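Local coordinates for protein Nsp15 (Middle East respiratory syndrome-related coronavirus, PDB 5YVD) that probably cleaves viral RNA on the 3' side of uridylates as the EndoU-type endoribonuclease of the coronavirus replicase, working as a hexamer, at residues T51-A54 with F55-A59; F229-V233 with Y234-S238; V317-L321 with T322-F326. All coordinates share one frame; numbering follows the deposited sequence.

Interaction 1 is a turn of buried helix in the N-terminal oligomerisation region, held by backbone bonds that run along the helix while its side chains reach two other subunits. Interactions 2 and 3 belong to the endoribonuclease region, with centres about 23 Å apart and no touch between them. Interaction 2 is the partly buried C-terminal end of a short helix, closed by a wider pi-type turn, where a carboxylate and a water add to the backbone bonds. Interaction 3, also partly buried, is a hairpin tip with Val317, Ile319, Ile324 and Phe326 packed together. Interaction 1 lies on the opposite side of the chain's centre from both, its centre about 45 Å from that of interaction 2.

Interaction 1: residues T51-A54 with F55-A59; sequences TNIA and FELYA
Three well-formed i to i+4 bonds carry the contact between Thr51-Ala54 and Phe55-Ala59, one continuous helix. Phe55 N donates to Thr51 O at 3.1 Å, Leu57 N to Ile53 O at 2.9 Å, and Tyr58 N to Ala54 O at 3.0 Å. Between them Glu56 N is held less well: its bonds to Asn52 O and Ile53 O are both weak, so Ile53 O serves a good donor and a poor one.

The side chains add little across this turn. Leu57 lays CG 3.5 Å from Ile53 O, and its CD1 only grazes Ile53 CG2 at 4.5 Å. The Phe55 ring swings away from the turn, CG anti to the backbone N (chi1 171°), leaving Asn52 O near its plane at the edge; it packs on Ile5 of helix 2-12 and Met42 of strand 38-44. Ala54 rests on Phe43 of that same strand.

Polar ends likewise look away from the turn. Thr51 OG1 bonds to Asn28 O and to Asn45 ND2, and Glu56 forms a salt bridge with Lys60, one turn further on. The Asn52 amide uses both of its ends on a second subunit, ND2 giving to Val24 O and OD1 taking from Val26 N, while Tyr58 OH bonds to Glu263 of a third subunit.

With Thr51 O, Ile53 O and Ala54 O engaged within the helix, the side chains can be spent on neighbours. Asn52 in effect pairs with the backbone of another chain as a strand edge would, which is consistent with the oligomerisation role of this region in the six-chain assembly.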
# COMPACT_ATOMS: atom_id res chain seq x y z
N THR A 51 -5.15 -10.23 -0.31
CA THR A 51 -5.96 -10.18 0.86
C THR A 51 -7.27 -10.97 0.75
O THR A 51 -7.65 -11.68 1.69
CB THR A 51 -6.26 -8.72 1.18
OG1 THR A 51 -5.05 -8.04 1.44
CG2 THR A 51 -7.10 -8.64 2.42
N ASN A 52 -7.98 -10.84 -0.37
CA ASN A 52 -9.30 -11.48 -0.46
C ASN A 52 -9.20 -13.01 -0.50
O ASN A 52 -10.14 -13.71 -0.13
CB ASN A 52 -10.11 -10.95 -1.65
CG ASN A 52 -9.43 -11.20 -2.96
OD1 ASN A 52 -8.24 -10.95 -3.10
ND2 ASN A 52 -10.18 -11.70 -3.93
N ILE A 53 -8.05 -13.52 -0.94
CA ILE A 53 -7.82 -14.95 -1.07
C ILE A 53 -7.38 -15.52 0.27
O ILE A 53 -7.84 -16.60 0.69
CB ILE A 53 -6.72 -15.24 -2.11
CG1 ILE A 53 -7.14 -14.72 -3.48
CG2 ILE A 53 -6.46 -16.74 -2.23
CD1 ILE A 53 -8.18 -15.57 -4.17
N ALA A 54 -6.49 -14.78 0.93
CA ALA A 54 -5.98 -15.17 2.22
C ALA A 54 -7.14 -15.31 3.20
O ALA A 54 -7.19 -16.22 4.00
CB ALA A 54 -4.99 -14.15 2.72
N PHE A 55 -8.08 -14.39 3.09
CA PHE A 55 -9.30 -14.41 3.87
C PHE A 55 -10.16 -15.62 3.58
O PHE A 55 -10.83 -16.12 4.48
CB PHE A 55 -10.10 -13.13 3.56
CG PHE A 55 -11.49 -13.10 4.12
CD1 PHE A 55 -11.71 -13.22 5.49
CD2 PHE A 55 -12.58 -12.89 3.29
CE1 PHE A 55 -12.99 -13.15 6.00
CE2 PHE A 55 -13.85 -12.84 3.79
CZ PHE A 55 -14.06 -12.97 5.14
N GLU A 56 -10.18 -16.05 2.32
CA GLU A 56 -11.01 -17.21 1.92
C GLU A 56 -10.41 -18.50 2.49
O GLU A 56 -11.10 -19.34 3.04
CB GLU A 56 -11.16 -17.27 0.38
CG GLU A 56 -11.93 -18.47 -0.16
CD GLU A 56 -12.04 -18.52 -1.69
OE1 GLU A 56 -12.09 -17.44 -2.32
OE2 GLU A 56 -12.11 -19.64 -2.27
N LEU A 57 -9.09 -18.63 2.39
CA LEU A 57 -8.42 -19.81 2.88
C LEU A 57 -8.54 -19.90 4.37
O LEU A 57 -8.78 -20.97 4.93
CB LEU A 57 -6.97 -19.76 2.50
CG LEU A 57 -6.68 -19.89 1.01
CD1 LEU A 57 -5.19 -19.88 0.71
CD2 LEU A 57 -7.34 -21.15 0.46
N TYR A 58 -8.38 -18.75 5.03
CA TYR A 58 -8.76 -18.63 6.42
C TYR A 58 -10.17 -19.16 6.70
O TYR A 58 -10.35 -20.03 7.54
CB TYR A 58 -8.67 -17.18 6.87
CG TYR A 58 -9.13 -17.00 8.28
CD1 TYR A 58 -10.26 -16.22 8.58
CD2 TYR A 58 -8.46 -17.61 9.31
CE1 TYR A 58 -10.70 -16.07 9.88
CE2 TYR A 58 -8.89 -17.47 10.61
CZ TYR A 58 -10.00 -16.70 10.88
OH TYR A 58 -10.36 -16.58 12.19
N ALA A 59 -11.17 -18.66 6.00
CA ALA A 59 -12.54 -19.10 6.27
C ALA A 59 -12.76 -20.57 5.96
O ALA A 59 -13.62 -21.21 6.57
CB ALA A 59 -13.55 -18.27 5.50

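Interaction 2: residues F229-V233 with Y234-S238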
# COMPACT_ATOMS: atom_id res chain seq x y z
N PHE A 229 24.98 -30.52 33.23
CA PHE A 229 23.62 -29.96 33.22
C PHE A 229 23.61 -28.47 33.51
O PHE A 229 22.75 -27.74 33.03
CB PHE A 229 22.71 -30.71 34.20
CG PHE A 229 21.73 -31.60 33.51
CD1 PHE A 229 20.38 -31.52 33.79
CD2 PHE A 229 22.17 -32.48 32.53
CE1 PHE A 229 19.47 -32.32 33.11
CE2 PHE A 229 21.26 -33.28 31.84
CZ PHE A 229 19.91 -33.20 32.13
N GLU A 230 24.57 -28.02 34.32
CA GLU A 230 24.68 -26.62 34.68
C GLU A 230 24.78 -25.81 33.39
O GLU A 230 23.96 -24.92 33.14
CB GLU A 230 25.92 -26.42 35.59
CG GLU A 230 25.74 -25.67 36.91
CD GLU A 230 24.50 -26.06 37.69
OE1 GLU A 230 24.64 -26.81 38.67
OE2 GLU A 230 23.40 -25.59 37.32
N HIS A 231 25.74 -26.19 32.55
CA HIS A 231 25.94 -25.52 31.25
C HIS A 231 24.79 -25.80 30.27
O HIS A 231 24.16 -24.87 29.75
CB HIS A 231 27.27 -25.98 30.62
CG HIS A 231 27.67 -25.21 29.41
ND1 HIS A 231 28.40 -24.04 29.48
CD2 HIS A 231 27.46 -25.43 28.09
CE1 HIS A 231 28.62 -23.57 28.26
NE2 HIS A 231 28.06 -24.40 27.40
N VAL A 232 24.49 -27.07 30.06
CA VAL A 232 23.64 -27.47 28.96
C VAL A 232 22.17 -27.13 29.21
O VAL A 232 21.50 -26.52 28.38
CB VAL A 232 23.82 -28.99 28.64
CG1 VAL A 232 22.88 -29.41 27.54
CG2 VAL A 232 25.25 -29.30 28.22
N VAL A 233 21.66 -27.52 30.37
CA VAL A 233 20.23 -27.38 30.63
C VAL A 233 19.90 -26.12 31.43
O VAL A 233 19.11 -25.28 30.99
CB VAL A 233 19.71 -28.62 31.35
CG1 VAL A 233 18.19 -28.62 31.36
CG2 VAL A 233 20.23 -29.88 30.65
N TYR A 234 20.51 -25.96 32.60
CA TYR A 234 20.23 -24.79 33.43
C TYR A 234 20.62 -23.51 32.76
O TYR A 234 19.93 -22.50 32.89
CB TYR A 234 20.94 -24.90 34.75
CG TYR A 234 20.31 -25.94 35.61
CD1 TYR A 234 19.16 -25.63 36.34
CD2 TYR A 234 20.83 -27.22 35.70
CE1 TYR A 234 18.55 -26.57 37.15
CE2 TYR A 234 20.24 -28.16 36.50
CZ TYR A 234 19.10 -27.83 37.22
OH TYR A 234 18.49 -28.76 38.02
N GLY A 235 21.72 -23.57 32.00
CA GLY A 235 22.27 -22.40 31.31
C GLY A 235 23.27 -21.71 32.20
O GLY A 235 23.12 -21.70 33.41
N ASP A 236 24.31 -21.15 31.59
CA ASP A 236 25.32 -20.33 32.25
C ASP A 236 25.19 -18.87 31.75
O ASP A 236 25.35 -18.60 30.55
CB ASP A 236 26.68 -20.90 31.91
CG ASP A 236 27.80 -20.15 32.54
OD1 ASP A 236 27.59 -19.13 33.24
OD2 ASP A 236 28.93 -20.61 32.30
N PHE A 237 24.91 -17.97 32.69
CA PHE A 237 24.70 -16.55 32.44
C PHE A 237 25.78 -15.70 33.11
O PHE A 237 25.59 -14.49 33.27
CB PHE A 237 23.30 -16.15 32.96
CG PHE A 237 22.24 -17.13 32.55
CD1 PHE A 237 21.56 -16.97 31.34
CD2 PHE A 237 21.96 -18.24 33.34
CE1 PHE A 237 20.61 -17.89 30.93
CE2 PHE A 237 21.01 -19.16 32.94
CZ PHE A 237 20.34 -18.99 31.74
N SER A 238 26.91 -16.33 33.46
CA SER A 238 28.06 -15.62 34.08
C SER A 238 29.01 -14.95 33.05
O SER A 238 29.83 -14.13 33.43
CB SER A 238 28.88 -16.58 34.94
OG SER A 238 29.64 -17.44 34.09
O HOH W 1 29.21 -23.23 31.88
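Phe229 O accepts twice as the helix ends, from Val233 N in an ordinary i to i+4 bond and from Tyr234 N at 2.9 Å. The second bond spans five residues and is the mark of a pi-type turn; Gly235 N then reaches back to Glu230 O at 2.9 Å in a weak bond. Gly235 is where the chain leaves helical geometry, with a positive phi of 91°, a backbone conformation suited to glycine.

Beyond it the chain runs as a loop, and its first feature is an Asx turn: Asp236 OD1 takes the backbone N of Ser238 at 2.9 Å and also Ser238 OG, the hydroxyl using the lone pair on the side of OD2. The other carboxylate oxygen is bridged to His231 by a water, which donates to Asp236 OD2 and lies in the plane of the imidazole, 2.7 Å from His231 ND1.

Across the helix end, Phe229 O lies at the edge of the Tyr234 ring, near its plane, 3.3 Å from Tyr234 CD2. Glu230 bends at chi2 (44°) to bring OE2 within 3.4 Å of Tyr234 CD2, carboxylate and ring planes 40° apart; its OE1 bonds to Ser215. Val233 CG2 sits over the centre of the Phe229 ring; Phe229 also packs on Leu296 and Val300 of helix 296-304.

Interaction 3: residues V317-L321 with T322-F326; sequences VPIDL and TMIEF
Val317, Ile319, Ile324 and Phe326 interlock along the two strands, and their shapes set the fit. Ile324 CG1 fills the hollow beside Ile319, reaching its branched CB at 3.8 Å, the two side chains crossing at about a right angle. Ile319 extends its chain (chi2 170°) along the strand pair, which carries CD1 past Ile324 CB to the rim of the Phe326 ring, 4.2 Å from CZ and close to the ring plane. Val317 brings its CG2 methyl against the same ring from a different direction, 3.8 Å from Phe326 CE1 and oblique to it. The ring thus closes one end of a row of aliphatic bumps, and Phe338 of the neighbouring strand 334-340 stacks on it.

The frame beneath is a beta hairpin, with a two-residue type I' turn formed by Asp320 and Leu321. Val317 and Ile324 form a hydrogen-bonded pair, Ile324 N giving to Val317 O at 2.6 Å; Ile319 and Thr322 form another, exchanging two bonds next to the turn, Thr322 N giving to Ile319 O at 3.0 Å.

The opposite face of the hairpin carries the non-hydrogen-bonded pair of Pro318 and Met323. Met323 is bent at chi2 (69°) and chi3, which folds SD back over the partner strand, 3.8 Å from Pro318 N and beside the proline ring. At the tip, Thr322 OG1 makes a weak bond to Asp320 O, a carbonyl also bonded to Asn74 ND2 of helix 69-74. The Asp320 carboxylate points away from the hairpin to Thr271 OG1 and Thr192 N, and Leu321 lies on Leu75 and Tyr191.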
# COMPACT_ATOMS: atom_id res chain seq x y z
N VAL A 317 20.27 -38.63 16.06
CA VAL A 317 19.11 -39.14 16.80
C VAL A 317 17.84 -39.08 15.97
O VAL A 317 17.56 -38.05 15.36
CB VAL A 317 18.85 -38.37 18.11
CG1 VAL A 317 17.76 -39.07 18.92
CG2 VAL A 317 20.12 -38.25 18.96
N PRO A 318 17.06 -40.19 15.95
CA PRO A 318 15.76 -40.17 15.30
C PRO A 318 14.72 -39.47 16.19
O PRO A 318 14.45 -39.93 17.29
CB PRO A 318 15.43 -41.65 15.12
CG PRO A 318 16.13 -42.33 16.23
CD PRO A 318 17.36 -41.52 16.51
N ILE A 319 14.20 -38.35 15.70
CA ILE A 319 13.26 -37.49 16.40
C ILE A 319 12.27 -36.87 15.43
O ILE A 319 12.66 -36.47 14.33
CB ILE A 319 13.98 -36.30 17.06
CG1 ILE A 319 15.02 -36.77 18.07
CG2 ILE A 319 12.98 -35.38 17.74
CD1 ILE A 319 15.92 -35.67 18.59
N ASP A 320 11.01 -36.76 15.83
CA ASP A 320 10.05 -36.03 15.00
C ASP A 320 10.08 -36.52 13.53
O ASP A 320 9.97 -35.72 12.58
CB ASP A 320 10.30 -34.50 15.08
CG ASP A 320 9.83 -33.87 16.42
OD1 ASP A 320 9.33 -34.57 17.30
OD2 ASP A 320 9.96 -32.64 16.60
N LEU A 321 10.24 -37.83 13.37
CA LEU A 321 10.18 -38.49 12.07
C LEU A 321 11.33 -38.19 11.09
O LEU A 321 11.29 -38.68 9.97
CB LEU A 321 8.81 -38.25 11.42
CG LEU A 321 7.59 -38.58 12.31
CD1 LEU A 321 6.27 -38.19 11.65
CD2 LEU A 321 7.52 -40.05 12.70
N THR A 322 12.35 -37.42 11.52
CA THR A 322 13.61 -37.19 10.77
C THR A 322 14.80 -37.67 11.59
O THR A 322 14.64 -38.22 12.68
CB THR A 322 13.88 -35.69 10.52
OG1 THR A 322 12.71 -34.93 10.83
CG2 THR A 322 14.34 -35.42 9.08
N MET A 323 16.01 -37.43 11.06
CA MET A 323 17.23 -37.61 11.84
C MET A 323 17.63 -36.25 12.35
O MET A 323 17.64 -35.32 11.56
CB MET A 323 18.37 -38.21 11.00
CG MET A 323 19.46 -38.88 11.83
SD MET A 323 18.89 -40.41 12.65
CE MET A 323 19.42 -41.66 11.47
N ILE A 324 17.94 -36.14 13.64
CA ILE A 324 18.46 -34.87 14.22
C ILE A 324 19.87 -35.03 14.78
O ILE A 324 20.15 -35.97 15.54
CB ILE A 324 17.56 -34.31 15.35
CG1 ILE A 324 16.12 -34.10 14.83
CG2 ILE A 324 18.12 -32.99 15.91
CD1 ILE A 324 15.96 -32.96 13.84
N GLU A 325 20.74 -34.08 14.45
CA GLU A 325 22.14 -34.16 14.78
C GLU A 325 22.50 -33.18 15.86
O GLU A 325 22.01 -32.05 15.87
CB GLU A 325 22.99 -33.88 13.56
CG GLU A 325 22.80 -34.92 12.47
CD GLU A 325 23.77 -34.74 11.31
OE1 GLU A 325 24.56 -33.76 11.31
OE2 GLU A 325 23.72 -35.61 10.42
N PHE A 326 23.36 -33.63 16.76
CA PHE A 326 23.89 -32.78 17.80
C PHE A 326 25.38 -32.91 17.76
O PHE A 326 25.89 -33.96 17.38
CB PHE A 326 23.48 -33.30 19.17
CG PHE A 326 22.00 -33.37 19.38
CD1 PHE A 326 21.25 -34.38 18.79
CD2 PHE A 326 21.37 -32.46 20.23
CE1 PHE A 326 19.88 -34.45 19.02
CE2 PHE A 326 20.01 -32.53 20.45
CZ PHE A 326 19.26 -33.52 19.85